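Local coordinates for protein malonate decarboxylase subunit alpha (Acinetobacter baumannii ATCC 17978, PDB 6MPR) that probably serves as the acyl-carrier-protein transferase subunit of malonate decarboxylase, exchanging acetyl for malonyl groups during breakdown of malonate to acetate and carbon dioxide, at residues A[62-67]-A[92-97]; A[75-80]-A[97-102]. One frame throughout, in Å; residues are numbered along the deposited sequence. Where two conformers were deposited one is given.

Contact 1 of 2, residues A[62-67]-A[92-97]; sequences VVLEGN and MIMPSV
Val62 and Val63 run beside Met92 and Ile93 as neighbouring parallel strands, paired in register in that order. Ile93 is gripped through both its backbone polar atoms: its N donates to Val62 O at 2.9 Å, and its O accepts from Leu64 N at 3.2 Å.

Met92 folds over one face of the sheet. CB and CG only lead the chain out, meeting nothing on the other segment; CG starts beside the backbone N (chi1 -56°), and two further bends fold the chain back toward the partner strand. SD thereby comes to lie against Val62 CB at 4.0 Å. CE wedges in between Val62 and Leu64, 3.7 Å from both Val62 O and Leu64 CB and close to Val62 CG1. Met94 lies alongside Leu64, pointing the same way, and its bend at chi3 lays CE against Leu64 CD2; His102 and Leu160 also touch this leucine. The same Met94 CE lies 3.6 Å from Leu64 O, a buried carbonyl oxygen with no polar partner in the model. On the other face Val63 CG2 packs on Ile93 CB.

Farther along, the chains stay together. A cis peptide joins Glu65 to Gly66, whose phi is positive, and Gly66 O accepts from Ser96 N at 2.8 Å, a bent bond with an N-H...O angle of 132°. The same oxygen sits against the Pro95 ring, with CD 3.2 Å away. Next to it, Ser96 CB meets Asn67 O, which also accepts from Gln71 NE2. Glu65, turned away from this strand, sends its carboxylate to Ser161, Ala162 and Ser181. Strand 61-64, helix 73-79 and strand 90-94 form a parallel beta-alpha-beta unit, beyond which the chain turns at Pro95.

Contact 2 of 2, residues A[75-80]-A[97-102]; sequences LSRSLA and VGRSEH
Helix 73-79, the crossover helix of a beta-alpha-beta unit, meets the start of helix 100-107 through a polar junction centred on Glu101. Ser76 OG donates a very short bond, 2.5 Å, to the anti lone pair of Glu101 OE1, and is also bonded to the backbone O of Asp73. From the syn side, 19° out of the carboxylate plane, Arg99 NE closes a salt bridge to the same OE1 at 2.8 Å, almost straight and within the guanidinium plane. Two donors sharing one oxygen help fix the carboxylate. Glu101 gets there by placing CG between its backbone N and carbonyl carbon (chi1 71°) and bending at chi2, which lays the chain against Ser76, while its CB meets Ala80 CB at 4.1 Å.

Arg77 brings CG to within 3.7 Å of Glu101 OE1, but its guanidinium goes to Asp226 and Asp73. The His102 ring has Arg99 CB over one face and Ser76 CB at its edge, 3.8 Å from CD2. One water joins Ser76 OG to His102 NE2; another donates to Ser76 O and, weakly, to Glu101 O. Two successive helices of an alpha/beta fold are joined, both packed on the same face of its parallel sheet.

Overall arrangement
Contact 1 is the more buried: all its touching residues are, while Arg77 and Arg99 of contact 2 are partly exposed. The centre of contact 1 is about 14 Å from the centre of the chain, that of contact 2 about 20 Å. Contact 1 joins two strands of the parallel sheet; contact 2 joins the helices that follow them, and helix 73-79 connects those strands. Chemistry follows place: strand-to-strand backbone bonds and apolar side chains inside, a charged and water-bridged cluster in the helical layer. The layers meet where Leu64 CD2 packs on Ser76 CB (3.7 Å) and Met94 touches His102. The chain turns at Pro95 and runs through Val97, common to both ranges, into helix 100-107.

Contact 1 of 2, residues A[62-67]-A[92-97]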
loop_
_atom_site.group_PDB
_atom_site.type_symbol
_atom_site.label_atom_id
_atom_site.label_comp_id
_atom_site.label_asym_id
_atom_site.label_seq_id
_atom_site.Cartn_x
_atom_site.Cartn_y
_atom_site.Cartn_z
ATOM N N VAL A 62 -6.172 15.641 -14.758
ATOM C CA VAL A 62 -6.858 14.655 -15.590
ATOM C C VAL A 62 -6.065 13.374 -15.481
ATOM O O VAL A 62 -4.925 13.314 -15.948
ATOM C CB VAL A 62 -6.951 15.109 -17.055
ATOM C CG1 VAL A 62 -7.630 14.035 -17.911
ATOM C CG2 VAL A 62 -7.704 16.452 -17.132
ATOM N N VAL A 63 -6.657 12.359 -14.859
ATOM C CA VAL A 63 -6.100 11.011 -14.894
ATOM C C VAL A 63 -6.480 10.383 -16.226
ATOM O O VAL A 63 -7.658 10.370 -16.595
ATOM C CB VAL A 63 -6.641 10.179 -13.723
ATOM C CG1 VAL A 63 -6.255 8.700 -13.879
ATOM C CG2 VAL A 63 -6.122 10.735 -12.383
ATOM N N LEU A 64 -5.494 9.837 -16.934
ATOM C CA LEU A 64 -5.710 9.227 -18.242
ATOM C C LEU A 64 -5.046 7.862 -18.218
ATOM O O LEU A 64 -3.854 7.763 -17.904
ATOM C CB LEU A 64 -5.121 10.086 -19.372
ATOM C CG LEU A 64 -5.101 9.474 -20.782
ATOM C CD1 LEU A 64 -6.511 9.146 -21.216
ATOM C CD2 LEU A 64 -4.458 10.441 -21.774
ATOM N N GLU A 65 -5.817 6.815 -18.501
ATOM C CA GLU A 65 -5.268 5.464 -18.586
ATOM C C GLU A 65 -4.679 5.228 -19.975
ATOM O O GLU A 65 -5.380 5.395 -20.976
ATOM C CB GLU A 65 -6.367 4.435 -18.308
ATOM C CG GLU A 65 -6.899 4.430 -16.873
ATOM C CD GLU A 65 -7.970 3.371 -16.667
ATOM O OE1 GLU A 65 -8.281 2.633 -17.622
ATOM O OE2 GLU A 65 -8.527 3.295 -15.561
ATOM N N GLY A 66 -3.393 4.899 -20.047
ATOM C CA GLY A 66 -2.467 5.138 -18.955
ATOM C C GLY A 66 -2.216 4.068 -17.901
ATOM O O GLY A 66 -1.440 4.300 -16.969
ATOM N N ASN A 67 -2.873 2.916 -17.992
ATOM C CA ASN A 67 -2.469 1.760 -17.200
ATOM C C ASN A 67 -1.169 1.207 -17.765
ATOM O O ASN A 67 -0.760 1.541 -18.879
ATOM C CB ASN A 67 -3.504 0.627 -17.236
ATOM C CG ASN A 67 -4.878 1.030 -16.755
ATOM O OD1 ASN A 67 -5.135 1.094 -15.553
ATOM N ND2 ASN A 67 -5.796 1.222 -17.693
ATOM N N MET A 92 -1.708 16.362 -16.382
ATOM C CA MET A 92 -1.966 14.948 -16.622
ATOM C C MET A 92 -1.387 14.117 -15.496
ATOM O O MET A 92 -0.272 14.370 -15.019
ATOM C CB MET A 92 -1.370 14.497 -17.957
ATOM C CG MET A 92 -1.854 15.322 -19.145
ATOM S SD MET A 92 -3.660 15.422 -19.292
ATOM C CE MET A 92 -4.058 13.676 -19.497
ATOM N N ILE A 93 -2.157 13.116 -15.080
ATOM C CA ILE A 93 -1.762 12.165 -14.050
ATOM C C ILE A 93 -1.872 10.791 -14.683
ATOM O O ILE A 93 -2.982 10.319 -14.963
ATOM C CB ILE A 93 -2.627 12.278 -12.788
ATOM C CG1 ILE A 93 -2.507 13.683 -12.205
ATOM C CG2 ILE A 93 -2.179 11.256 -11.737
ATOM C CD1 ILE A 93 -3.580 14.040 -11.190
ATOM N N MET A 94 -0.720 10.153 -14.931
ATOM C CA MET A 94 -0.751 8.928 -15.714
ATOM C C MET A 94 0.140 7.866 -15.093
ATOM O O MET A 94 1.348 8.084 -14.962
ATOM C CB MET A 94 -0.312 9.207 -17.146
ATOM C CG MET A 94 -1.177 10.270 -17.853
ATOM S SD MET A 94 -0.708 10.493 -19.570
ATOM C CE MET A 94 -1.304 8.941 -20.221
ATOM N N PRO A 95 -0.405 6.709 -14.710
ATOM C CA PRO A 95 0.467 5.640 -14.205
ATOM C C PRO A 95 1.532 5.249 -15.213
ATOM O O PRO A 95 2.687 5.036 -14.843
ATOM C CB PRO A 95 -0.518 4.493 -13.922
ATOM C CG PRO A 95 -1.827 5.212 -13.629
ATOM C CD PRO A 95 -1.838 6.381 -14.581
ATOM N N SER A 96 1.168 5.180 -16.491
ATOM C CA SER A 96 2.091 4.760 -17.540
ATOM C C SER A 96 1.903 5.665 -18.751
ATOM O O SER A 96 0.769 5.865 -19.198
ATOM C CB SER A 96 1.851 3.290 -17.914
ATOM O OG SER A 96 2.946 2.769 -18.650
ATOM N N VAL A 97 3.007 6.216 -19.269
ATOM C CA VAL A 97 3.001 7.105 -20.433
ATOM C C VAL A 97 3.683 6.353 -21.566
ATOM O O VAL A 97 4.914 6.275 -21.608
ATOM C CB VAL A 97 3.719 8.432 -20.164
ATOM C CG1 VAL A 97 3.438 9.418 -21.297
ATOM C CG2 VAL A 97 3.315 9.016 -18.833
#

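Contact 2 of 2, residues A[75-80]-A[97-102]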
loop_
_atom_site.group_PDB
_atom_site.type_symbol
_atom_site.label_atom_id
_atom_site.label_comp_id
_atom_site.label_asym_id
_atom_site.label_seq_id
_atom_site.Cartn_x
_atom_site.Cartn_y
_atom_site.Cartn_z
ATOM N N LEU A 75 -10.098 7.527 -25.840
ATOM C CA LEU A 75 -10.179 8.787 -25.097
ATOM C C LEU A 75 -8.904 9.607 -25.247
ATOM O O LEU A 75 -8.971 10.830 -25.401
ATOM C CB LEU A 75 -10.480 8.525 -23.614
ATOM C CG LEU A 75 -11.828 7.872 -23.301
ATOM C CD1 LEU A 75 -12.022 7.672 -21.777
ATOM C CD2 LEU A 75 -12.975 8.665 -23.911
ATOM N N SER A 76 -7.734 8.957 -25.223
ATOM C CA SER A 76 -6.491 9.713 -25.363
ATOM C C SER A 76 -6.339 10.278 -26.772
ATOM O O SER A 76 -5.936 11.435 -26.927
ATOM C CB SER A 76 -5.282 8.856 -24.969
ATOM O OG SER A 76 -5.189 7.672 -25.745
ATOM N N ARG A 77 -6.674 9.498 -27.813
ATOM C CA ARG A 77 -6.623 10.034 -29.174
ATOM C C ARG A 77 -7.609 11.184 -29.336
ATOM O O ARG A 77 -7.314 12.179 -30.016
ATOM C CB ARG A 77 -6.913 8.936 -30.208
ATOM C CG ARG A 77 -5.777 7.928 -30.403
ATOM C CD ARG A 77 -6.103 6.895 -31.495
ATOM N NE ARG A 77 -6.900 5.769 -30.994
ATOM C CZ ARG A 77 -8.186 5.577 -31.294
ATOM N NH1 ARG A 77 -8.822 6.427 -32.090
ATOM N NH2 ARG A 77 -8.843 4.529 -30.807
ATOM N N SER A 78 -8.784 11.068 -28.705
ATOM C CA SER A 78 -9.785 12.126 -28.809
ATOM C C SER A 78 -9.332 13.372 -28.062
ATOM O O SER A 78 -9.449 14.490 -28.576
ATOM C CB SER A 78 -11.143 11.637 -28.276
ATOM O OG SER A 78 -11.683 10.560 -29.044
ATOM N N LEU A 79 -8.802 13.201 -26.846
ATOM C CA LEU A 79 -8.325 14.355 -26.089
ATOM C C LEU A 79 -7.274 15.138 -26.875
ATOM O O LEU A 79 -7.286 16.375 -26.883
ATOM C CB LEU A 79 -7.763 13.891 -24.741
ATOM C CG LEU A 79 -7.316 14.995 -23.781
ATOM C CD1 LEU A 79 -8.505 15.850 -23.374
ATOM C CD2 LEU A 79 -6.660 14.387 -22.551
ATOM N N ALA A 80 -6.386 14.433 -27.578
ATOM C CA ALA A 80 -5.363 15.091 -28.384
ATOM C C ALA A 80 -5.927 15.811 -29.602
ATOM O O ALA A 80 -5.177 16.547 -30.250
ATOM C CB ALA A 80 -4.312 14.068 -28.827
ATOM N N VAL A 97 3.007 6.216 -19.269
ATOM C CA VAL A 97 3.001 7.105 -20.433
ATOM C C VAL A 97 3.683 6.353 -21.566
ATOM O O VAL A 97 4.914 6.275 -21.608
ATOM C CB VAL A 97 3.719 8.432 -20.164
ATOM C CG1 VAL A 97 3.438 9.418 -21.297
ATOM C CG2 VAL A 97 3.315 9.016 -18.833
ATOM N N GLY A 98 2.896 5.819 -22.497
ATOM C CA GLY A 98 3.445 5.087 -23.625
ATOM C C GLY A 98 2.903 5.475 -24.991
ATOM O O GLY A 98 3.676 5.568 -25.950
ATOM N N ARG A 99 1.586 5.684 -25.104
ATOM C CA ARG A 99 0.986 6.034 -26.387
ATOM C C ARG A 99 1.589 7.328 -26.923
ATOM O O ARG A 99 1.913 8.239 -26.162
ATOM C CB ARG A 99 -0.536 6.191 -26.251
ATOM C CG ARG A 99 -1.301 4.982 -25.681
ATOM C CD ARG A 99 -1.731 3.981 -26.762
ATOM N NE ARG A 99 -2.391 4.640 -27.883
ATOM C CZ ARG A 99 -2.629 4.074 -29.067
ATOM N NH1 ARG A 99 -2.288 2.809 -29.289
ATOM N NH2 ARG A 99 -3.214 4.778 -30.033
ATOM N N SER A 100 1.750 7.404 -28.247
ATOM C CA SER A 100 2.280 8.619 -28.859
ATOM C C SER A 100 1.398 9.833 -28.572
ATOM O O SER A 100 1.907 10.934 -28.333
ATOM C CB SER A 100 2.426 8.422 -30.367
ATOM O OG SER A 100 1.169 8.184 -30.970
ATOM N N GLU A 101 0.072 9.667 -28.614
ATOM C CA GLU A 101 -0.787 10.823 -28.373
ATOM C C GLU A 101 -0.687 11.333 -26.935
ATOM O O GLU A 101 -1.049 12.485 -26.681
ATOM C CB GLU A 101 -2.244 10.506 -28.743
ATOM C CG GLU A 101 -2.991 9.539 -27.803
ATOM C CD GLU A 101 -2.836 8.075 -28.197
ATOM O OE1 GLU A 101 -3.530 7.215 -27.595
ATOM O OE2 GLU A 101 -2.026 7.785 -29.109
ATOM N N HIS A 102 -0.193 10.519 -25.991
ATOM C CA HIS A 102 0.025 11.034 -24.640
ATOM C C HIS A 102 0.981 12.211 -24.668
ATOM O O HIS A 102 0.717 13.264 -24.081
ATOM C CB HIS A 102 0.583 9.950 -23.724
ATOM C CG HIS A 102 -0.354 8.820 -23.488
ATOM N ND1 HIS A 102 0.055 7.625 -22.940
ATOM C CD2 HIS A 102 -1.681 8.697 -23.715
ATOM C CE1 HIS A 102 -0.977 6.806 -22.853
ATOM N NE2 HIS A 102 -2.044 7.434 -23.309
HETATM O O HOH W 1 -4.424 6.036 -23.519
HETATM O O HOH W 2 -3.671 11.689 -25.355
#